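Local coordinates for Sn-glycerol-3-phosphate ABC transporter substrate-binding protein UspB (Mycobacterium tuberculosis, PDB 4MFI) that binds glycerophosphocholine, for which it is specific, and probably hands it to an ABC transporter for uptake, at residues A201-I206 against G398-G403; R242-I245 against Y250-V253; Y383-V386 against G391-I394; I206-Q211 against V270-S275; P232-A237 against K411-I416. All coordinates share one frame; numbering follows the deposited sequence. Where two conformers were deposited one is given.

Contacts 1, 2, 3 and 5 gather around helices 232-245, 391-405 and 409-427 of this periplasmic-binding-protein fold; contact 4 lies nearer the chain's centre and joins them to the mixed sheet through strand 268-272. Contact 1 is central: its atoms touch those of every other contact, and its centre lies about 11 Å from the centres of contacts 2 and 4. It shares Ile206 with contact 4 and helix 391-405 with contact 3, while contacts 2 and 5 use opposite ends of helix 232-245. Along the chain, contacts 2, 3 and 4 are nested within the loop closed by contact 1, and contact 5 alternates with it. Distant parts of the sequence are thereby brought together in one packed region.

Contact 1: A201-I206 against G398-G403; sequences ANADLI and GLESIG
A partly buried carboxylate-to-backbone hydrogen bond, with a buried apolar touch beside it, joins Ala203 and Ile206 to Glu400 and Leu399, where the loop after strand 198-201 meets the middle of helix 391-405. The evidence for the polar half is a hydrogen bond from Ala203 N to Glu400 OE2 of 2.9 Å, with an angle of 153° at the hydrogen. The donor stands above the carboxylate plane, 52° out of it, so the group is met over its flat side. Glu400 reaches the loop because its CG is anti to the backbone N (chi1 -164°) and the chain stays extended beyond CG. The same oxygen is flanked by carbon: Ala203 CB and Asn202 CB each approach Glu400 OE2 to 3.3 Å, and Ala203 CB lies 3.5 Å from Glu400 CD.

Local bonds hold the loop in a turn that probably helps to orient this N-H. Asn202 OD1 takes a hydrogen bond of 3.0 Å from Asp204 N, forming an Asx turn, and Asn202 O accepts from both Leu205 N and Ile206 N. Leu205 then occupies the N-cap position of helix 206-209. One turn along, Ile206 CG2 lies 3.8 Å from Leu399 CB, and Ile206 CG1 is 4.1 Å from Leu399 CD1; the two branched chains cross obliquely.

Asp204 OD1 adds a salt bridge to Arg393, earlier on helix 391-405. On its other flanks that helix is covered by helix 409-427, through Phe413 against Leu399, and by helix 232-245, whose Tyr241 OH bonds to Leu399 O.

Contact 2: R242-I245 against Y250-V253; sequences RNSI and YAAV
Ile245, the last residue of helix 232-245, lies along the start of strand 251-254 and can be followed outward against Ala251 and Val253. Its CB stands 3.8 Å from Ala251 O. The CG2 branch meets that same carbonyl oxygen at a similar separation, while CG1, set beside the backbone N by a chi1 of -64°, comes to 4.0 Å from Ala251 CB. At the tip, Ile245 CD1 rests 4.0 Å from Val253 CG2. The side chain thus spans the strand from its first residue to its third. Behind it, Ile245 CA makes a CA-H...O contact of 3.3 Å with Ala251 O, consistent with the close approach of the two backbones.

The preceding residue supplies the hydrogen bond. Ala251 N donates to Ser244 O over 2.9 Å at an angle of 150°, the donor sitting 42° out of the carbonyl plane. This carbonyl also lies over the centre of the Tyr250 ring, 4.0 Å above its plane. Further along that face, Ser244 CB approaches Tyr250 OH to 3.4 Å, a contact with carbon; the hydroxyl itself bonds to Asp181 OD1. Ser244 OG is held elsewhere, by Tyr241 O and Trp200 NE1.

The arrangement is the turn that carries the chain from the helix into the strand. Strand 251-254 runs parallel to strand 198-201, with Ala252 bonded to the backbone of His198 and Trp200; Tyr250 packs on helix 177-191, and Val253 reaches Leu404 of helix 391-405.

Contact 3: Y383-V386 against G391-I394; sequences YARV and GDRI
Ala384 and Arg385 meet Gly391 and Asp392 in a tight connection of the periplasmic-binding-protein fold, between one helical turn, 383-386, and the first turn of helix 391-405. Backbone closeness defines the tight part: the CA atoms of Arg385 and Asp392 are 4.6 Å apart. Gly391 CA comes to 3.2 Å from Ala384 O, and the angle of 160° at its hydrogen fits a CA-H...O contact. Gly391 carries no side chain on the approaching side, which permits this distance. The contact matters for Ala384 O, which is buried here and has no conventional hydrogen-bond partner in the model.

Carbon packing continues the tight zone. Arg385 runs extended from CG to NE, so that its stem passes beside Asp392: CG of Arg385 is 3.7 Å from CB of Asp392. That CB also lies over one face of the guanidinium, 3.4 Å above its plane and displaced toward the rim.

The looser part is electrostatic, and it too lies inside the protein, since all four touching residues are buried. The carboxylate and guanidinium planes stand 81° apart, and no N-H of Arg385 points at Asp392, so opposite charges probably attract without a salt bridge. Both groups have stronger partners elsewhere: Asp102 and Gln381 for Arg385 NH1, Ser207 OG for Arg385 NE, and Arg103 for Asp392 OD2. Asp392 CG sits between its backbone N and carbonyl carbon (chi1 62°), and this leaves Asp392 OD2 at 4.3 Å from Arg385 NH2.

Contact 4: I206-Q211 against V270-S275; sequences ISWTFQ and VASTGS
The indole of Trp208 meets Ser272 at its edge, near the ring plane, with CZ3 of Trp208 3.9 Å from CB of Ser272. Nothing of residues 270-275 lies over either face of the indole, so the strand end contributes an edge contact and no stack. At the adjoining corner, Trp208 CH2 is 4.0 Å from Ser272 OG. The ring extends this far because CG lies anti to the backbone N (chi1 -170°); its NE1 points elsewhere and bonds to Thr304 O.

Ser272 OG has a partner within its own segment: it accepts from Gly274 N over 2.9 Å with an angle of 160° at the hydrogen, the signature of an ST turn. This bond helps to hold Ser272 OG in place as the chain leaves strand 268-272.

Next to the aromatic contact, Thr209 and Val270 lie alongside one another, pointing opposite ways. Thr209 CB lies 3.9 Å from Val270 CG1, and Thr209 CG2 stands 4.0 Å from the same methyl. The threonine hydroxyl instead turns to a water, with OG1 placed between the backbone N and the carbonyl carbon. That water is 2.9 Å from Thr209 OG1 and donates to Val270 O at 2.9 Å, bridging helix and strand where no direct hydrogen bond is made.

Helix 206-209 is therefore laid against the end of strand 268-272, which pairs antiparallel with strand 144-160; Pro155 of that strand touches both Trp208 and Val270. Farther round, Phe210 and Ile206 turn to helix 391-405, and Gln211 packs on helix 383-386.

Contact 5: P232-A237 against K411-I416; sequences PATIAA and KTFTNI
Ile235 and Phe413 mark the closest backbone approach, their CA atoms 7.5 Å apart, as helix 232-245 packs against helix 409-427. This is helix-to-helix packing in the alpha/beta periplasmic-binding-protein fold, and it is bridged chiefly by one aromatic ring. With CG anti to the carbonyl carbon (chi1 -76°), Phe413 puts the CD2-CE2 side of its ring against Thr234 and Ile235. No hydrogen bond crosses between the two segments, so the contact rests on packing, together with a carbonyl oxygen at the ring's edge.

Two neighbouring residues receive the ring. Thr234 offers its methyl: CG2 lies 3.9 Å from Phe413 CE2 and 4.2 Å from Phe413 CD2. The hydroxyl of Thr234 is occupied elsewhere, by the carbonyls of Thr228 and Ala220, which leaves the methyl for the aromatic contact. Ile235 approaches more loosely, with CG1 at 4.4 Å from Phe413 CD2.

Phe413 also reaches Ile402 of helix 391-405, so a single side chain touches two helices beyond its own. Ile235 in turn packs on Val409 and Thr410, at the start of helix 409-427. The nearest approach involves a backbone oxygen: Thr234 O meets the ring at its edge, in plane, 3.6 Å from Phe413 CE2.

Contact 1: A201-I206 against G398-G403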
# COMPACT_ATOMS: atom_id res chain seq x y z
N ALA A 201 3.29 12.36 -7.17
CA ALA A 201 4.24 11.31 -7.53
C ALA A 201 4.29 11.11 -9.05
O ALA A 201 3.33 11.42 -9.76
CB ALA A 201 3.84 10.01 -6.87
N ASN A 202 5.41 10.58 -9.53
CA ASN A 202 5.54 10.23 -10.94
C ASN A 202 4.96 8.84 -11.22
O ASN A 202 4.25 8.28 -10.39
CB ASN A 202 7.00 10.36 -11.42
CG ASN A 202 7.93 9.31 -10.81
OD1 ASN A 202 7.50 8.35 -10.17
ND2 ASN A 202 9.22 9.49 -11.05
N ALA A 203 5.28 8.27 -12.38
CA ALA A 203 4.65 7.02 -12.79
C ALA A 203 4.99 5.82 -11.91
O ALA A 203 4.39 4.76 -12.05
CB ALA A 203 4.98 6.71 -14.24
N ASP A 204 5.95 5.97 -11.00
CA ASP A 204 6.23 4.86 -10.09
C ASP A 204 5.22 4.71 -8.95
O ASP A 204 5.17 3.65 -8.32
CB ASP A 204 7.65 4.95 -9.54
CG ASP A 204 8.68 4.32 -10.47
OD1 ASP A 204 8.31 3.39 -11.23
OD2 ASP A 204 9.84 4.75 -10.44
N LEU A 205 4.43 5.75 -8.69
CA LEU A 205 3.50 5.70 -7.56
C LEU A 205 2.17 6.41 -7.76
O LEU A 205 1.27 6.28 -6.93
CB LEU A 205 4.18 6.26 -6.31
CG LEU A 205 3.70 5.71 -4.97
CD1 LEU A 205 3.95 4.22 -4.89
CD2 LEU A 205 4.38 6.42 -3.82
N ILE A 206 2.02 7.15 -8.85
CA ILE A 206 0.85 8.02 -8.97
C ILE A 206 -0.49 7.27 -9.06
O ILE A 206 -1.49 7.75 -8.52
CB ILE A 206 1.02 9.05 -10.13
CG1 ILE A 206 -0.08 10.12 -10.10
CG2 ILE A 206 1.03 8.34 -11.47
CD1 ILE A 206 -0.10 10.94 -8.82
N GLY A 398 -0.56 6.97 -17.84
CA GLY A 398 -1.53 7.94 -18.31
C GLY A 398 -1.58 9.18 -17.44
O GLY A 398 -1.60 10.31 -17.95
N LEU A 399 -1.58 9.00 -16.13
CA LEU A 399 -1.55 10.13 -15.22
C LEU A 399 -0.26 10.94 -15.38
O LEU A 399 -0.28 12.17 -15.31
CB LEU A 399 -1.71 9.65 -13.77
CG LEU A 399 -3.11 9.14 -13.45
CD1 LEU A 399 -3.10 8.33 -12.15
CD2 LEU A 399 -4.10 10.30 -13.35
N GLU A 400 0.86 10.25 -15.63
CA GLU A 400 2.11 10.97 -15.82
C GLU A 400 2.10 11.77 -17.12
O GLU A 400 2.66 12.86 -17.18
CB GLU A 400 3.31 10.02 -15.77
CG GLU A 400 4.63 10.76 -15.58
CD GLU A 400 5.84 9.85 -15.65
OE1 GLU A 400 6.13 9.33 -16.75
OE2 GLU A 400 6.50 9.64 -14.61
N SER A 401 1.45 11.24 -18.15
CA SER A 401 1.31 11.95 -19.43
C SER A 401 0.45 13.21 -19.27
O SER A 401 0.77 14.27 -19.81
CB SER A 401 0.69 11.02 -20.47
OG SER A 401 0.55 11.67 -21.72
N ILE A 402 -0.64 13.09 -18.52
CA ILE A 402 -1.48 14.23 -18.19
C ILE A 402 -0.66 15.27 -17.41
O ILE A 402 -0.69 16.46 -17.72
CB ILE A 402 -2.73 13.80 -17.38
CG1 ILE A 402 -3.65 12.95 -18.27
CG2 ILE A 402 -3.48 14.99 -16.83
CD1 ILE A 402 -4.66 12.12 -17.47
N GLY A 403 0.12 14.79 -16.44
CA GLY A 403 0.92 15.66 -15.60
C GLY A 403 2.10 16.33 -16.29
O GLY A 403 2.27 17.55 -16.17

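Contact 2: R242-I245 against Y250-V253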
# COMPACT_ATOMS: atom_id res chain seq x y z
N ARG A 242 -5.07 17.51 -13.36
CA ARG A 242 -4.46 18.22 -14.48
C ARG A 242 -4.42 19.72 -14.23
O ARG A 242 -3.41 20.37 -14.52
CB ARG A 242 -5.22 17.93 -15.78
CG ARG A 242 -4.54 18.51 -17.01
CD ARG A 242 -5.30 18.13 -18.28
NE ARG A 242 -4.63 18.68 -19.45
CZ ARG A 242 -4.73 19.95 -19.83
NH1 ARG A 242 -5.49 20.78 -19.13
NH2 ARG A 242 -4.07 20.38 -20.90
N ASN A 243 -5.50 20.27 -13.70
CA ASN A 243 -5.57 21.71 -13.46
C ASN A 243 -4.63 22.15 -12.35
O ASN A 243 -4.10 23.25 -12.38
CB ASN A 243 -7.00 22.15 -13.15
CG ASN A 243 -7.90 22.06 -14.35
OD1 ASN A 243 -7.44 22.01 -15.49
ND2 ASN A 243 -9.21 22.06 -14.10
N SER A 244 -4.41 21.28 -11.36
CA SER A 244 -3.48 21.64 -10.30
C SER A 244 -2.08 21.91 -10.86
O SER A 244 -1.36 22.78 -10.38
CB SER A 244 -3.44 20.57 -9.19
OG SER A 244 -2.76 19.40 -9.61
N ILE A 245 -1.73 21.16 -11.91
CA ILE A 245 -0.39 21.24 -12.49
C ILE A 245 -0.31 22.28 -13.59
O ILE A 245 0.69 22.99 -13.71
CB ILE A 245 0.02 19.85 -13.05
CG1 ILE A 245 0.12 18.83 -11.91
CG2 ILE A 245 1.33 19.94 -13.82
CD1 ILE A 245 0.11 17.36 -12.41
N TYR A 250 -0.05 25.30 -9.29
CA TYR A 250 0.62 25.25 -7.99
C TYR A 250 1.24 23.88 -7.72
O TYR A 250 1.96 23.71 -6.74
CB TYR A 250 -0.35 25.64 -6.86
CG TYR A 250 -1.55 24.72 -6.77
CD1 TYR A 250 -1.45 23.48 -6.13
CD2 TYR A 250 -2.77 25.09 -7.31
CE1 TYR A 250 -2.54 22.62 -6.05
CE2 TYR A 250 -3.88 24.24 -7.23
CZ TYR A 250 -3.75 23.01 -6.59
OH TYR A 250 -4.82 22.15 -6.50
N ALA A 251 0.94 22.91 -8.57
CA ALA A 251 1.46 21.55 -8.39
C ALA A 251 2.39 21.15 -9.52
O ALA A 251 2.35 21.72 -10.63
CB ALA A 251 0.30 20.54 -8.26
N ALA A 252 3.23 20.16 -9.24
CA ALA A 252 4.19 19.63 -10.20
C ALA A 252 4.30 18.12 -10.04
O ALA A 252 4.01 17.58 -8.98
CB ALA A 252 5.55 20.27 -9.97
N VAL A 253 4.74 17.44 -11.09
CA VAL A 253 5.09 16.03 -10.99
C VAL A 253 6.51 15.94 -10.44
O VAL A 253 7.44 16.55 -10.99
CB VAL A 253 5.02 15.34 -12.35
CG1 VAL A 253 5.43 13.89 -12.24
CG2 VAL A 253 3.61 15.44 -12.90
O HOH W 1 3.03 23.14 -12.44

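Contact 3: Y383-V386 against G391-I394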
# COMPACT_ATOMS: atom_id res chain seq x y z
N TYR A 383 -9.99 -2.75 -8.40
CA TYR A 383 -9.54 -3.97 -9.09
C TYR A 383 -8.67 -3.62 -10.30
O TYR A 383 -7.72 -4.35 -10.62
CB TYR A 383 -10.73 -4.82 -9.58
CG TYR A 383 -11.56 -5.53 -8.53
CD1 TYR A 383 -11.52 -5.19 -7.17
CD2 TYR A 383 -12.42 -6.55 -8.91
CE1 TYR A 383 -12.31 -5.86 -6.24
CE2 TYR A 383 -13.21 -7.21 -8.00
CZ TYR A 383 -13.16 -6.87 -6.67
OH TYR A 383 -13.97 -7.56 -5.78
N ALA A 384 -8.97 -2.51 -10.96
CA ALA A 384 -8.20 -2.14 -12.15
C ALA A 384 -6.73 -1.87 -11.84
O ALA A 384 -5.88 -2.01 -12.73
CB ALA A 384 -8.83 -0.94 -12.86
N ARG A 385 -6.42 -1.49 -10.61
CA ARG A 385 -5.02 -1.30 -10.21
C ARG A 385 -4.36 -2.59 -9.74
O ARG A 385 -3.22 -2.89 -10.13
CB ARG A 385 -4.87 -0.20 -9.14
CG ARG A 385 -3.39 0.08 -8.85
CD ARG A 385 -3.12 1.20 -7.82
NE ARG A 385 -1.66 1.32 -7.75
CZ ARG A 385 -0.88 0.52 -7.04
NH1 ARG A 385 -1.42 -0.40 -6.24
NH2 ARG A 385 0.44 0.63 -7.10
N VAL A 386 -5.05 -3.36 -8.91
CA VAL A 386 -4.40 -4.49 -8.24
C VAL A 386 -4.66 -5.90 -8.79
O VAL A 386 -3.87 -6.80 -8.52
CB VAL A 386 -4.69 -4.51 -6.71
CG1 VAL A 386 -3.98 -3.33 -6.02
CG2 VAL A 386 -6.20 -4.52 -6.42
N GLY A 391 -2.22 -2.93 -14.54
CA GLY A 391 -3.13 -1.80 -14.42
C GLY A 391 -2.51 -0.62 -13.69
O GLY A 391 -2.71 0.54 -14.06
N ASP A 392 -1.76 -0.92 -12.63
CA ASP A 392 -1.04 0.12 -11.92
C ASP A 392 -0.10 0.90 -12.83
O ASP A 392 -0.05 2.13 -12.77
CB ASP A 392 -0.27 -0.46 -10.73
CG ASP A 392 0.79 -1.46 -11.15
OD1 ASP A 392 0.48 -2.34 -11.98
OD2 ASP A 392 1.93 -1.37 -10.64
N ARG A 393 0.63 0.18 -13.68
CA ARG A 393 1.64 0.81 -14.53
C ARG A 393 1.01 1.59 -15.69
O ARG A 393 1.48 2.67 -16.05
CB ARG A 393 2.61 -0.25 -15.06
CG ARG A 393 3.30 -1.09 -13.97
CD ARG A 393 4.15 -0.27 -13.02
NE ARG A 393 5.08 0.61 -13.72
CZ ARG A 393 6.00 1.36 -13.13
NH1 ARG A 393 6.12 1.33 -11.80
NH2 ARG A 393 6.79 2.15 -13.84
N ILE A 394 -0.04 1.02 -16.26
CA ILE A 394 -0.72 1.65 -17.39
C ILE A 394 -1.48 2.90 -16.94
O ILE A 394 -1.41 3.96 -17.57
CB ILE A 394 -1.67 0.64 -18.08
CG1 ILE A 394 -0.85 -0.50 -18.69
CG2 ILE A 394 -2.54 1.33 -19.13
CD1 ILE A 394 -1.69 -1.68 -19.17

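Contact 4: I206-Q211 against V270-S275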
# COMPACT_ATOMS: atom_id res chain seq x y z
N ILE A 206 2.02 7.15 -8.85
CA ILE A 206 0.85 8.02 -8.97
C ILE A 206 -0.49 7.27 -9.06
O ILE A 206 -1.49 7.75 -8.52
CB ILE A 206 1.02 9.05 -10.13
CG1 ILE A 206 -0.08 10.12 -10.10
CG2 ILE A 206 1.03 8.34 -11.47
CD1 ILE A 206 -0.10 10.94 -8.82
N SER A 207 -0.55 6.09 -9.69
CA SER A 207 -1.84 5.39 -9.67
C SER A 207 -2.25 5.00 -8.25
O SER A 207 -3.44 4.90 -7.95
CB SER A 207 -1.89 4.18 -10.60
OG SER A 207 -1.08 3.12 -10.12
N TRP A 208 -1.27 4.80 -7.37
CA TRP A 208 -1.57 4.51 -5.97
C TRP A 208 -2.04 5.75 -5.23
O TRP A 208 -3.08 5.72 -4.57
CB TRP A 208 -0.33 3.92 -5.29
CG TRP A 208 -0.57 3.36 -3.92
CD1 TRP A 208 -1.46 2.38 -3.57
CD2 TRP A 208 0.14 3.71 -2.73
NE1 TRP A 208 -1.35 2.11 -2.22
CE2 TRP A 208 -0.37 2.91 -1.68
CE3 TRP A 208 1.16 4.63 -2.43
CZ2 TRP A 208 0.11 2.99 -0.38
CZ3 TRP A 208 1.63 4.71 -1.13
CH2 TRP A 208 1.11 3.90 -0.12
N THR A 209 -1.28 6.84 -5.33
CA THR A 209 -1.61 8.04 -4.56
C THR A 209 -2.81 8.81 -5.10
O THR A 209 -3.51 9.46 -4.34
CB THR A 209 -0.41 9.01 -4.41
OG1 THR A 209 -0.02 9.48 -5.70
CG2 THR A 209 0.77 8.33 -3.70
N PHE A 210 -3.05 8.74 -6.41
CA PHE A 210 -4.21 9.43 -7.00
C PHE A 210 -5.52 8.72 -6.66
O PHE A 210 -6.60 9.30 -6.77
CB PHE A 210 -4.05 9.54 -8.52
CG PHE A 210 -5.23 10.16 -9.23
CD1 PHE A 210 -5.45 11.53 -9.18
CD2 PHE A 210 -6.11 9.37 -9.96
CE1 PHE A 210 -6.54 12.10 -9.83
CE2 PHE A 210 -7.20 9.93 -10.61
CZ PHE A 210 -7.41 11.29 -10.55
N GLN A 211 -5.42 7.46 -6.25
CA GLN A 211 -6.61 6.68 -5.94
C GLN A 211 -7.47 7.38 -4.90
O GLN A 211 -8.70 7.37 -4.99
CB GLN A 211 -6.17 5.32 -5.42
CG GLN A 211 -6.79 4.19 -6.17
CD GLN A 211 -6.33 2.82 -5.73
OE1 GLN A 211 -7.03 1.84 -5.96
NE2 GLN A 211 -5.15 2.73 -5.11
N VAL A 270 1.61 14.03 -1.23
CA VAL A 270 1.11 12.73 -0.79
C VAL A 270 2.16 11.68 -1.13
O VAL A 270 2.51 11.47 -2.29
CB VAL A 270 -0.25 12.38 -1.42
CG1 VAL A 270 -0.67 10.97 -1.04
CG2 VAL A 270 -1.30 13.39 -0.98
N ALA A 271 2.68 11.03 -0.10
CA ALA A 271 3.69 10.01 -0.26
C ALA A 271 3.42 8.89 0.72
O ALA A 271 2.51 8.99 1.54
CB ALA A 271 5.08 10.60 -0.04
N SER A 272 4.19 7.82 0.66
CA SER A 272 3.94 6.70 1.56
C SER A 272 4.26 7.01 3.01
O SER A 272 5.17 7.80 3.31
CB SER A 272 4.77 5.49 1.12
OG SER A 272 4.49 4.36 1.92
N THR A 273 3.52 6.37 3.91
CA THR A 273 3.91 6.33 5.32
C THR A 273 5.32 5.74 5.47
O THR A 273 6.02 6.03 6.44
CB THR A 273 2.91 5.49 6.15
OG1 THR A 273 2.68 4.23 5.50
CG2 THR A 273 1.59 6.21 6.29
N GLY A 274 5.74 4.93 4.50
CA GLY A 274 7.07 4.34 4.51
C GLY A 274 8.18 5.36 4.37
O GLY A 274 9.34 5.06 4.66
N SER A 275 7.83 6.57 3.93
CA SER A 275 8.81 7.63 3.76
C SER A 275 8.96 8.51 5.00
O SER A 275 9.81 9.39 5.03
CB SER A 275 8.44 8.51 2.56
OG SER A 275 8.58 7.79 1.36
O HOH W 2 1.39 11.84 -4.92

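Contact 5: P232-A237 against K411-I416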
# COMPACT_ATOMS: atom_id res chain seq x y z
N PRO A 232 -18.13 10.30 -15.53
CA PRO A 232 -17.94 11.74 -15.31
C PRO A 232 -17.18 12.10 -14.02
O PRO A 232 -16.35 13.01 -14.06
CB PRO A 232 -19.37 12.28 -15.25
CG PRO A 232 -20.16 11.32 -16.07
CD PRO A 232 -19.52 9.97 -15.88
N ALA A 233 -17.44 11.41 -12.91
CA ALA A 233 -16.75 11.75 -11.67
C ALA A 233 -15.25 11.47 -11.75
O ALA A 233 -14.44 12.22 -11.21
CB ALA A 233 -17.37 11.04 -10.48
N THR A 234 -14.88 10.40 -12.44
CA THR A 234 -13.47 10.06 -12.59
C THR A 234 -12.76 11.05 -13.50
O THR A 234 -11.64 11.49 -13.21
CB THR A 234 -13.32 8.65 -13.15
OG1 THR A 234 -14.09 7.76 -12.33
CG2 THR A 234 -11.85 8.22 -13.14
N ILE A 235 -13.40 11.40 -14.61
CA ILE A 235 -12.84 12.42 -15.49
C ILE A 235 -12.68 13.76 -14.75
O ILE A 235 -11.68 14.45 -14.91
CB ILE A 235 -13.68 12.57 -16.78
CG1 ILE A 235 -13.52 11.31 -17.64
CG2 ILE A 235 -13.26 13.82 -17.56
CD1 ILE A 235 -14.37 11.29 -18.86
N ALA A 236 -13.66 14.10 -13.90
CA ALA A 236 -13.57 15.32 -13.11
C ALA A 236 -12.38 15.30 -12.15
O ALA A 236 -11.67 16.30 -12.01
CB ALA A 236 -14.86 15.57 -12.36
N ALA A 237 -12.16 14.16 -11.48
CA ALA A 237 -10.98 14.01 -10.62
C ALA A 237 -9.69 14.14 -11.43
O ALA A 237 -8.73 14.77 -10.99
CB ALA A 237 -11.03 12.69 -9.88
N LYS A 411 -9.35 12.06 -23.38
CA LYS A 411 -8.66 11.25 -24.38
C LYS A 411 -7.78 10.19 -23.72
O LYS A 411 -7.79 9.01 -24.11
CB LYS A 411 -7.83 12.14 -25.30
CG LYS A 411 -7.02 11.38 -26.32
CD LYS A 411 -6.02 12.31 -27.01
CE LYS A 411 -5.04 11.53 -27.86
NZ LYS A 411 -5.70 10.93 -29.05
N THR A 412 -7.05 10.59 -22.69
CA THR A 412 -6.11 9.68 -22.03
C THR A 412 -6.85 8.56 -21.31
O THR A 412 -6.54 7.37 -21.51
CB THR A 412 -5.21 10.44 -21.05
OG1 THR A 412 -4.47 11.43 -21.78
CG2 THR A 412 -4.24 9.50 -20.36
N PHE A 413 -7.84 8.92 -20.50
CA PHE A 413 -8.62 7.92 -19.76
C PHE A 413 -9.39 6.98 -20.69
O PHE A 413 -9.54 5.79 -20.39
CB PHE A 413 -9.57 8.58 -18.75
CG PHE A 413 -8.89 9.10 -17.50
CD1 PHE A 413 -7.51 9.12 -17.38
CD2 PHE A 413 -9.65 9.56 -16.43
CE1 PHE A 413 -6.90 9.59 -16.22
CE2 PHE A 413 -9.06 10.03 -15.27
CZ PHE A 413 -7.68 10.05 -15.16
N THR A 414 -9.89 7.50 -21.81
CA THR A 414 -10.61 6.67 -22.77
C THR A 414 -9.70 5.63 -23.42
O THR A 414 -10.06 4.45 -23.52
CB THR A 414 -11.29 7.53 -23.85
OG1 THR A 414 -12.22 8.43 -23.22
CG2 THR A 414 -12.03 6.67 -24.87
N ASN A 415 -8.51 6.06 -23.85
CA ASN A 415 -7.52 5.16 -24.44
C ASN A 415 -7.10 4.10 -23.43
O ASN A 415 -7.01 2.91 -23.76
CB ASN A 415 -6.27 5.92 -24.94
CG ASN A 415 -5.07 4.99 -25.27
OD1 ASN A 415 -4.99 4.44 -26.37
ND2 ASN A 415 -4.13 4.85 -24.32
N ILE A 416 -6.83 4.53 -22.21
CA ILE A 416 -6.40 3.60 -21.18
C ILE A 416 -7.50 2.60 -20.87
O ILE A 416 -7.22 1.40 -20.76
CB ILE A 416 -5.97 4.34 -19.92
CG1 ILE A 416 -4.63 5.02 -20.17
CG2 ILE A 416 -5.87 3.38 -18.74
CD1 ILE A 416 -4.25 5.97 -19.08